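Local structure of mitochondrial enolase superfamily member 1 (Homo sapiens, 4A35) at residues M2-I7 and A46-K51; L10-V15 and A69-A74; G287-S292 and A320-F325. The protein catalyses the magnesium-dependent dehydration of L-fuconate to 2-keto-3-deoxy-L-fuconate, a step in L-fucose breakdown. All blocks are in the same frame, centred on the assembly; numbering follows the deposited sequence.

Contacts 1 and 2 belong to the N-terminal part of the chain and share the neighbourhood of strand 7-16. Contact 1 joins the loop before that strand to the loop between strands 36-44 and 52-58. Contact 2 packs the strand itself against helix 63-73. Contact 3 lies on the opposite side of the chain's centre, in the C-terminal barrel domain, about 45 Å from contact 1 between centres. The chemistry follows the place. Contact 1 is a surface contact and is held by charge. Contact 2 is partly buried and almost wholly apolar. Contact 3 is also partly buried and combines close alanine packing with one side-chain hydrogen bond.

Contact 1 of 3, residues M2-I7 and A46-K51; sequences MVRGRI and AEDGIK
R4 reaches across to D48 and holds one oxygen of its carboxylate with two nitrogens. R4 NH2 lies 2.6 Å from D48 OD2, the shorter bond of this salt bridge. R4 NE binds the same D48 OD2 at 3.0 Å. The grip is side-on, with OD2 near the guanidinium plane. The two flat groups are not coplanar: their planes stand 71° apart. NE meets OD2 nearly head-on, while NH2 comes from its anti side, out of the carboxylate plane.

The bend of the R4 chain at chi2 (-89°) folds the guanidinium back beside M2. There R4 NH1 donates to M2 O at 2.7 Å. All three nitrogens are therefore engaged, which fixes the rotation of the group. With a leucine here, D48 OD2 would probably lose its cationic mate and M2 O its donor, leaving the carboxylate freer to turn. The other oxygen, D48 OD1, accepts from I50 N at 3.0 Å.

Backbones are closest at G5 and A46, and here the packing is tight. G5 CA lies 4.3 Å from A46 CB, and a side chain on G5 would crowd that methyl and also its own preceding carbonyl. R4 CG packs on the same methyl, 4.0 Å from A46 CB. Towards I50 the contact is looser: R4 NH2 passes I50 CG1 obliquely at 4.1 Å. None of the touching residues is buried, and the loop is exposed at E47 and G49. On the protein side, V3 and I50 rest on helix 110-131. The OD1 bond makes an Asx turn, here within the loop of the beta hairpin formed by strands 36-44 and 52-58 in the mandelate racemase-type N-terminal domain.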
loop_
_atom_site.group_PDB
_atom_site.type_symbol
_atom_site.label_atom_id
_atom_site.label_comp_id
_atom_site.label_asym_id
_atom_site.label_seq_id
_atom_site.Cartn_x
_atom_site.Cartn_y
_atom_site.Cartn_z
ATOM N N MET A 2 -1.790 16.216 32.613
ATOM C CA MET A 2 -1.050 17.472 32.487
ATOM C C MET A 2 -1.158 18.033 31.053
ATOM O O MET A 2 -0.433 18.968 30.700
ATOM C CB MET A 2 0.422 17.208 32.851
ATOM C CG MET A 2 0.648 16.899 34.339
ATOM S SD MET A 2 2.054 17.833 34.959
ATOM C CE MET A 2 3.399 16.782 34.434
ATOM N N VAL A 3 -2.091 17.486 30.244
ATOM C CA VAL A 3 -2.276 17.843 28.836
ATOM C C VAL A 3 -2.965 19.203 28.721
ATOM O O VAL A 3 -3.982 19.442 29.379
ATOM C CB VAL A 3 -3.041 16.727 28.077
ATOM C CG1 VAL A 3 -3.406 17.147 26.661
ATOM C CG2 VAL A 3 -2.213 15.457 28.044
ATOM N N ARG A 4 -2.419 20.075 27.855
ATOM C CA ARG A 4 -2.940 21.428 27.665
ATOM C C ARG A 4 -2.530 21.941 26.293
ATOM O O ARG A 4 -1.590 21.416 25.681
ATOM C CB ARG A 4 -2.398 22.366 28.777
ATOM C CG ARG A 4 -0.867 22.646 28.710
ATOM C CD ARG A 4 -0.018 21.642 29.478
ATOM N NE ARG A 4 1.425 21.837 29.288
ATOM C CZ ARG A 4 2.377 21.119 29.888
ATOM N NH1 ARG A 4 2.054 20.137 30.725
ATOM N NH2 ARG A 4 3.658 21.379 29.658
ATOM N N GLY A 5 -3.207 22.984 25.849
ATOM C CA GLY A 5 -2.831 23.644 24.619
ATOM C C GLY A 5 -3.557 23.210 23.375
ATOM O O GLY A 5 -4.061 22.092 23.277
ATOM N N ARG A 6 -3.646 24.157 22.450
ATOM C CA ARG A 6 -4.188 24.003 21.107
ATOM C C ARG A 6 -3.013 23.908 20.147
ATOM O O ARG A 6 -2.110 24.737 20.208
ATOM C CB ARG A 6 -5.121 25.173 20.742
ATOM C CG ARG A 6 -5.922 24.857 19.478
ATOM C CD ARG A 6 -7.043 25.842 19.198
ATOM N NE ARG A 6 -8.056 25.866 20.262
ATOM C CZ ARG A 6 -9.255 25.300 20.197
ATOM N NH1 ARG A 6 -9.601 24.573 19.140
ATOM N NH2 ARG A 6 -10.106 25.426 21.203
ATOM N N ILE A 7 -3.024 22.899 19.258
ATOM C CA ILE A 7 -1.949 22.743 18.282
ATOM C C ILE A 7 -2.060 23.946 17.316
ATOM O O ILE A 7 -3.117 24.171 16.757
ATOM C CB ILE A 7 -2.009 21.358 17.596
ATOM C CG1 ILE A 7 -1.544 20.304 18.639
ATOM C CG2 ILE A 7 -1.130 21.352 16.322
ATOM C CD1 ILE A 7 -2.083 19.026 18.475
ATOM N N ALA A 46 0.503 26.745 24.292
ATOM C CA ALA A 46 0.683 26.606 25.745
ATOM C C ALA A 46 1.789 27.515 26.315
ATOM O O ALA A 46 1.793 27.737 27.527
ATOM C CB ALA A 46 0.958 25.148 26.126
ATOM N N GLU A 47 2.721 28.030 25.466
ATOM C CA GLU A 47 3.839 28.891 25.895
ATOM C C GLU A 47 4.728 28.202 26.978
ATOM O O GLU A 47 5.225 28.870 27.888
ATOM C CB GLU A 47 3.324 30.258 26.403
ATOM C CG GLU A 47 2.761 31.152 25.308
ATOM C CD GLU A 47 2.080 32.398 25.841
ATOM O OE1 GLU A 47 2.608 32.993 26.808
ATOM O OE2 GLU A 47 1.003 32.762 25.318
ATOM N N ASP A 48 4.927 26.864 26.852
ATOM C CA ASP A 48 5.750 26.050 27.755
ATOM C C ASP A 48 7.039 25.588 27.069
ATOM O O ASP A 48 7.826 24.879 27.681
ATOM C CB ASP A 48 4.954 24.828 28.274
ATOM C CG ASP A 48 4.341 23.915 27.217
ATOM O OD1 ASP A 48 4.629 24.108 26.011
ATOM O OD2 ASP A 48 3.571 23.016 27.590
ATOM N N GLY A 49 7.215 25.961 25.804
ATOM C CA GLY A 49 8.343 25.548 24.961
ATOM C C GLY A 49 8.376 24.062 24.605
ATOM O O GLY A 49 9.359 23.591 24.023
ATOM N N ILE A 50 7.293 23.310 24.899
ATOM C CA ILE A 50 7.275 21.857 24.604
ATOM C C ILE A 50 6.751 21.668 23.188
ATOM O O ILE A 50 5.658 22.142 22.871
ATOM C CB ILE A 50 6.465 21.005 25.638
ATOM C CG1 ILE A 50 6.906 21.207 27.125
ATOM C CG2 ILE A 50 6.360 19.528 25.205
ATOM C CD1 ILE A 50 8.254 20.646 27.560
ATOM N N LYS A 51 7.523 20.973 22.356
ATOM C CA LYS A 51 7.151 20.700 20.959
ATOM C C LYS A 51 7.068 19.226 20.718
ATOM O O LYS A 51 7.766 18.446 21.375
ATOM C CB LYS A 51 8.158 21.338 19.996
ATOM C CG LYS A 51 8.232 22.854 20.142
ATOM C CD LYS A 51 9.282 23.456 19.237
ATOM C CE LYS A 51 9.442 24.918 19.572
ATOM N NZ LYS A 51 10.234 25.633 18.551
#

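Contact 2 of 3, residues L10-V15 and A69-A74; sequences LSVRDV and AVNALA
L10 meets V70 and A74 with one methyl. L10 CD2 lies 4.1 Å from V70 CG1 and 4.2 Å from A74 CB. Its CG stands anti to the backbone N (chi1 -179°), which carries the branch out towards the helix. S11 points away, and its backbone pairs with V41 of the next strand.

V12 points back to the helix and makes the closest apolar contact. V12 CB is 3.8 Å from V70 CG1, and both V12 methyls touch that same V70 carbon. V12 CG1 also lies 3.3 Å from N71 OD1, at the more open side. Further on, D14 takes up the line with T63, E64 and V67.

Strand and helix run nearly antiparallel, at 171° with axes 9.1 Å apart. Helix 63-73 lies against the three-stranded sheet of the N-terminal domain, and A69 and A72 touch V65 and E64 of the second subunit.

No direct hydrogen bond links the segments. A water accepts from N71 ND2 and gives only a weak bond to V12 O. The pairing thus rests on methyl contacts, with only a weak water-mediated link at its margin.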
loop_
_atom_site.group_PDB
_atom_site.type_symbol
_atom_site.label_atom_id
_atom_site.label_comp_id
_atom_site.label_asym_id
_atom_site.label_seq_id
_atom_site.Cartn_x
_atom_site.Cartn_y
_atom_site.Cartn_z
ATOM N N LEU A 10 2.498 23.571 12.521
ATOM C CA LEU A 10 3.082 22.310 12.072
ATOM C C LEU A 10 4.115 22.657 10.994
ATOM O O LEU A 10 3.816 23.417 10.063
ATOM C CB LEU A 10 2.018 21.333 11.525
ATOM C CG LEU A 10 2.536 19.940 11.033
ATOM C CD1 LEU A 10 1.489 18.860 11.240
ATOM C CD2 LEU A 10 2.984 19.963 9.505
ATOM N N SER A 11 5.271 22.053 11.085
ATOM C CA SER A 11 6.286 22.156 10.047
ATOM C C SER A 11 6.717 20.736 9.676
ATOM O O SER A 11 6.683 19.820 10.512
ATOM C CB SER A 11 7.471 23.026 10.494
ATOM O OG SER A 11 8.307 22.342 11.413
ATOM N N VAL A 12 7.098 20.557 8.421
ATOM C CA VAL A 12 7.596 19.275 7.948
ATOM C C VAL A 12 8.707 19.572 6.971
ATOM O O VAL A 12 8.533 20.408 6.074
ATOM C CB VAL A 12 6.498 18.325 7.372
ATOM C CG1 VAL A 12 5.589 19.034 6.324
ATOM C CG2 VAL A 12 7.117 17.049 6.823
ATOM N N ARG A 13 9.838 18.872 7.154
ATOM C CA ARG A 13 11.029 19.076 6.357
ATOM C C ARG A 13 11.586 17.756 5.855
ATOM O O ARG A 13 11.512 16.733 6.524
ATOM C CB ARG A 13 12.079 19.857 7.184
ATOM C CG ARG A 13 11.665 21.356 7.452
ATOM C CD ARG A 13 12.623 21.992 8.441
ATOM N NE ARG A 13 12.339 21.470 9.795
ATOM C CZ ARG A 13 12.966 21.831 10.904
ATOM N NH1 ARG A 13 14.005 22.680 10.850
ATOM N NH2 ARG A 13 12.598 21.314 12.079
ATOM N N ASP A 14 12.168 17.809 4.665
ATOM C CA ASP A 14 12.793 16.696 3.949
ATOM C C ASP A 14 14.255 16.650 4.408
ATOM O O ASP A 14 15.013 17.559 4.072
ATOM C CB ASP A 14 12.665 16.992 2.427
ATOM C CG ASP A 14 13.117 15.887 1.508
ATOM O OD1 ASP A 14 13.904 15.005 1.967
ATOM O OD2 ASP A 14 12.740 15.930 0.298
ATOM N N VAL A 15 14.640 15.642 5.245
ATOM C CA VAL A 15 16.000 15.531 5.804
ATOM C C VAL A 15 16.662 14.288 5.222
ATOM O O VAL A 15 16.079 13.217 5.302
ATOM C CB VAL A 15 15.982 15.503 7.365
ATOM C CG1 VAL A 15 17.390 15.584 7.943
ATOM C CG2 VAL A 15 15.116 16.634 7.918
ATOM N N ALA A 69 2.367 14.611 1.486
ATOM C CA ALA A 69 1.237 13.932 2.122
ATOM C C ALA A 69 1.093 14.402 3.589
ATOM O O ALA A 69 -0.053 14.515 4.061
ATOM C CB ALA A 69 1.433 12.417 2.046
ATOM N N VAL A 70 2.217 14.739 4.276
ATOM C CA VAL A 70 2.132 15.313 5.632
ATOM C C VAL A 70 1.338 16.666 5.509
ATOM O O VAL A 70 0.407 16.915 6.282
ATOM C CB VAL A 70 3.503 15.489 6.343
ATOM C CG1 VAL A 70 3.326 16.329 7.652
ATOM C CG2 VAL A 70 4.119 14.108 6.663
ATOM N N ASN A 71 1.692 17.513 4.520
ATOM C CA ASN A 71 0.983 18.780 4.259
ATOM C C ASN A 71 -0.516 18.553 3.997
ATOM O O ASN A 71 -1.329 19.356 4.475
ATOM C CB ASN A 71 1.659 19.571 3.108
ATOM C CG ASN A 71 2.980 20.168 3.582
ATOM O OD1 ASN A 71 3.102 20.572 4.749
ATOM N ND2 ASN A 71 3.984 20.276 2.707
ATOM N N ALA A 72 -0.896 17.443 3.294
ATOM C CA ALA A 72 -2.309 17.098 3.047
ATOM C C ALA A 72 -3.023 16.724 4.337
ATOM O O ALA A 72 -4.232 16.963 4.460
ATOM C CB ALA A 72 -2.407 15.952 2.020
ATOM N N LEU A 73 -2.302 16.134 5.300
ATOM C CA LEU A 73 -2.944 15.731 6.553
ATOM C C LEU A 73 -2.982 16.819 7.605
ATOM O O LEU A 73 -3.760 16.714 8.563
ATOM C CB LEU A 73 -2.179 14.527 7.153
ATOM C CG LEU A 73 -2.354 13.194 6.412
ATOM C CD1 LEU A 73 -1.236 12.209 6.793
ATOM C CD2 LEU A 73 -3.753 12.620 6.625
ATOM N N ALA A 74 -2.100 17.824 7.474
ATOM C CA ALA A 74 -1.889 18.877 8.494
ATOM C C ALA A 74 -3.181 19.546 9.024
ATOM O O ALA A 74 -3.269 19.799 10.237
ATOM C CB ALA A 74 -0.932 19.952 7.981
HETATM O O HOH W 1 6.262 21.967 4.034
#

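Contact 3 of 3, residues G287-S292 and A320-F325; sequences GHATIS and AKALQF
S292 carries its OG anti to the backbone N (chi1 -174°), and the Q324 chain bends at chi2 (57°) so that its amide turns back to meet it. S292 OG donates to Q324 OE1 at 2.7 Å. The hydroxyl comes from the side of the carbonyl, at a C=O...donor angle of 103°. Q324 OE1 also accepts from I302 N, so two donors hold this oxygen and tie helix 285-295 and the loop to strand 301-304.

The backbones come very close at A289 and A322, whose CA atoms are 3.7 Å apart. At this spacing the side chains that meet are alanine methyls. A322 CB lies 3.5 Å from A289 N and also packs on A289 CB. A289 CB in turn sits 3.8 Å from A320 O.

Both segments lie in the TIM-barrel-type C-terminal domain of the enolase superfamily. Helix 285-295 lies between strands 275-277 and 301-304 in sequence, and the loop leads from helix 311-319 to strand 325-326. K321, at positive phi, ends helix 311-319 in a Schellman motif, and A322 follows directly, against helix 285-295.

H288 adds its CB, 3.7 Å from A322 O. Its ring lies beyond, among I302, T304 and P279, with ND1 bonded to D284 O. The H288 side chain is about 8 Å from that of E277, a magnesium ligand.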
loop_
_atom_site.group_PDB
_atom_site.type_symbol
_atom_site.label_atom_id
_atom_site.label_comp_id
_atom_site.label_asym_id
_atom_site.label_seq_id
_atom_site.Cartn_x
_atom_site.Cartn_y
_atom_site.Cartn_z
ATOM N N GLY A 287 2.481 -16.863 0.860
ATOM C CA GLY A 287 3.863 -17.163 0.489
ATOM C C GLY A 287 4.778 -17.383 1.679
ATOM O O GLY A 287 5.566 -18.347 1.713
ATOM N N HIS A 288 4.670 -16.495 2.684
ATOM C CA HIS A 288 5.454 -16.624 3.911
ATOM C C HIS A 288 5.096 -17.923 4.632
ATOM O O HIS A 288 6.017 -18.654 5.058
ATOM C CB HIS A 288 5.293 -15.398 4.825
ATOM C CG HIS A 288 6.220 -14.280 4.449
ATOM N ND1 HIS A 288 5.914 -13.403 3.424
ATOM C CD2 HIS A 288 7.435 -13.948 4.959
ATOM C CE1 HIS A 288 6.939 -12.550 3.356
ATOM N NE2 HIS A 288 7.868 -12.833 4.255
ATOM N N ALA A 289 3.777 -18.276 4.683
ATOM C CA ALA A 289 3.350 -19.542 5.280
ATOM C C ALA A 289 3.908 -20.739 4.500
ATOM O O ALA A 289 4.355 -21.701 5.106
ATOM C CB ALA A 289 1.817 -19.615 5.357
ATOM N N THR A 290 3.908 -20.693 3.144
ATOM C CA THR A 290 4.479 -21.802 2.352
ATOM C C THR A 290 5.991 -22.003 2.689
ATOM O O THR A 290 6.438 -23.148 2.877
ATOM C CB THR A 290 4.236 -21.569 0.836
ATOM O OG1 THR A 290 2.841 -21.543 0.618
ATOM C CG2 THR A 290 4.874 -22.669 -0.041
ATOM N N ILE A 291 6.748 -20.903 2.785
ATOM C CA ILE A 291 8.192 -20.945 3.064
ATOM C C ILE A 291 8.390 -21.425 4.503
ATOM O O ILE A 291 9.229 -22.283 4.740
ATOM C CB ILE A 291 8.825 -19.570 2.802
ATOM C CG1 ILE A 291 8.692 -19.196 1.293
ATOM C CG2 ILE A 291 10.317 -19.524 3.280
ATOM C CD1 ILE A 291 8.835 -17.615 0.942
ATOM N N SER A 292 7.592 -20.905 5.440
ATOM C CA SER A 292 7.680 -21.334 6.839
ATOM C C SER A 292 7.486 -22.867 6.956
ATOM O O SER A 292 8.316 -23.538 7.600
ATOM C CB SER A 292 6.657 -20.592 7.701
ATOM O OG SER A 292 6.834 -20.920 9.078
ATOM N N ALA A 320 -2.623 -17.252 9.398
ATOM C CA ALA A 320 -2.072 -18.275 8.543
ATOM C C ALA A 320 -0.858 -18.974 9.167
ATOM O O ALA A 320 -0.286 -19.837 8.490
ATOM C CB ALA A 320 -1.708 -17.699 7.177
ATOM N N LYS A 321 -0.402 -18.554 10.388
ATOM C CA LYS A 321 0.805 -19.103 11.045
ATOM C C LYS A 321 2.009 -18.996 10.074
ATOM O O LYS A 321 2.778 -19.936 9.873
ATOM C CB LYS A 321 0.579 -20.558 11.547
ATOM C CG LYS A 321 -0.608 -20.682 12.460
ATOM C CD LYS A 321 -0.625 -22.069 13.085
ATOM C CE LYS A 321 -1.657 -22.105 14.166
ATOM N NZ LYS A 321 -1.718 -23.452 14.783
ATOM N N ALA A 322 2.131 -17.839 9.444
ATOM C CA ALA A 322 3.080 -17.580 8.375
ATOM C C ALA A 322 4.444 -17.163 8.901
ATOM O O ALA A 322 5.362 -17.025 8.104
ATOM C CB ALA A 322 2.523 -16.474 7.456
ATOM N N LEU A 323 4.584 -16.892 10.214
ATOM C CA LEU A 323 5.879 -16.362 10.676
ATOM C C LEU A 323 6.182 -16.847 12.126
ATOM O O LEU A 323 5.262 -17.033 12.929
ATOM C CB LEU A 323 5.917 -14.808 10.569
ATOM C CG LEU A 323 5.104 -13.941 11.591
ATOM C CD1 LEU A 323 5.161 -12.451 11.202
ATOM C CD2 LEU A 323 3.625 -14.397 11.750
ATOM N N GLN A 324 7.442 -17.028 12.431
ATOM C CA GLN A 324 7.873 -17.425 13.786
ATOM C C GLN A 324 8.285 -16.182 14.598
ATOM O O GLN A 324 8.343 -16.255 15.826
ATOM C CB GLN A 324 9.040 -18.435 13.727
ATOM C CG GLN A 324 8.600 -19.862 13.343
ATOM C CD GLN A 324 7.858 -19.946 12.016
ATOM O OE1 GLN A 324 8.390 -19.628 10.941
ATOM N NE2 GLN A 324 6.577 -20.318 12.064
ATOM N N PHE A 325 8.636 -15.069 13.911
ATOM C CA PHE A 325 9.078 -13.816 14.564
ATOM C C PHE A 325 8.435 -12.667 13.834
ATOM O O PHE A 325 8.511 -12.586 12.589
ATOM C CB PHE A 325 10.606 -13.661 14.500
ATOM C CG PHE A 325 11.361 -14.876 15.003
ATOM C CD1 PHE A 325 11.702 -15.918 14.129
ATOM C CD2 PHE A 325 11.807 -14.938 16.324
ATOM C CE1 PHE A 325 12.478 -17.007 14.573
ATOM C CE2 PHE A 325 12.567 -16.033 16.771
ATOM C CZ PHE A 325 12.890 -17.064 15.894
#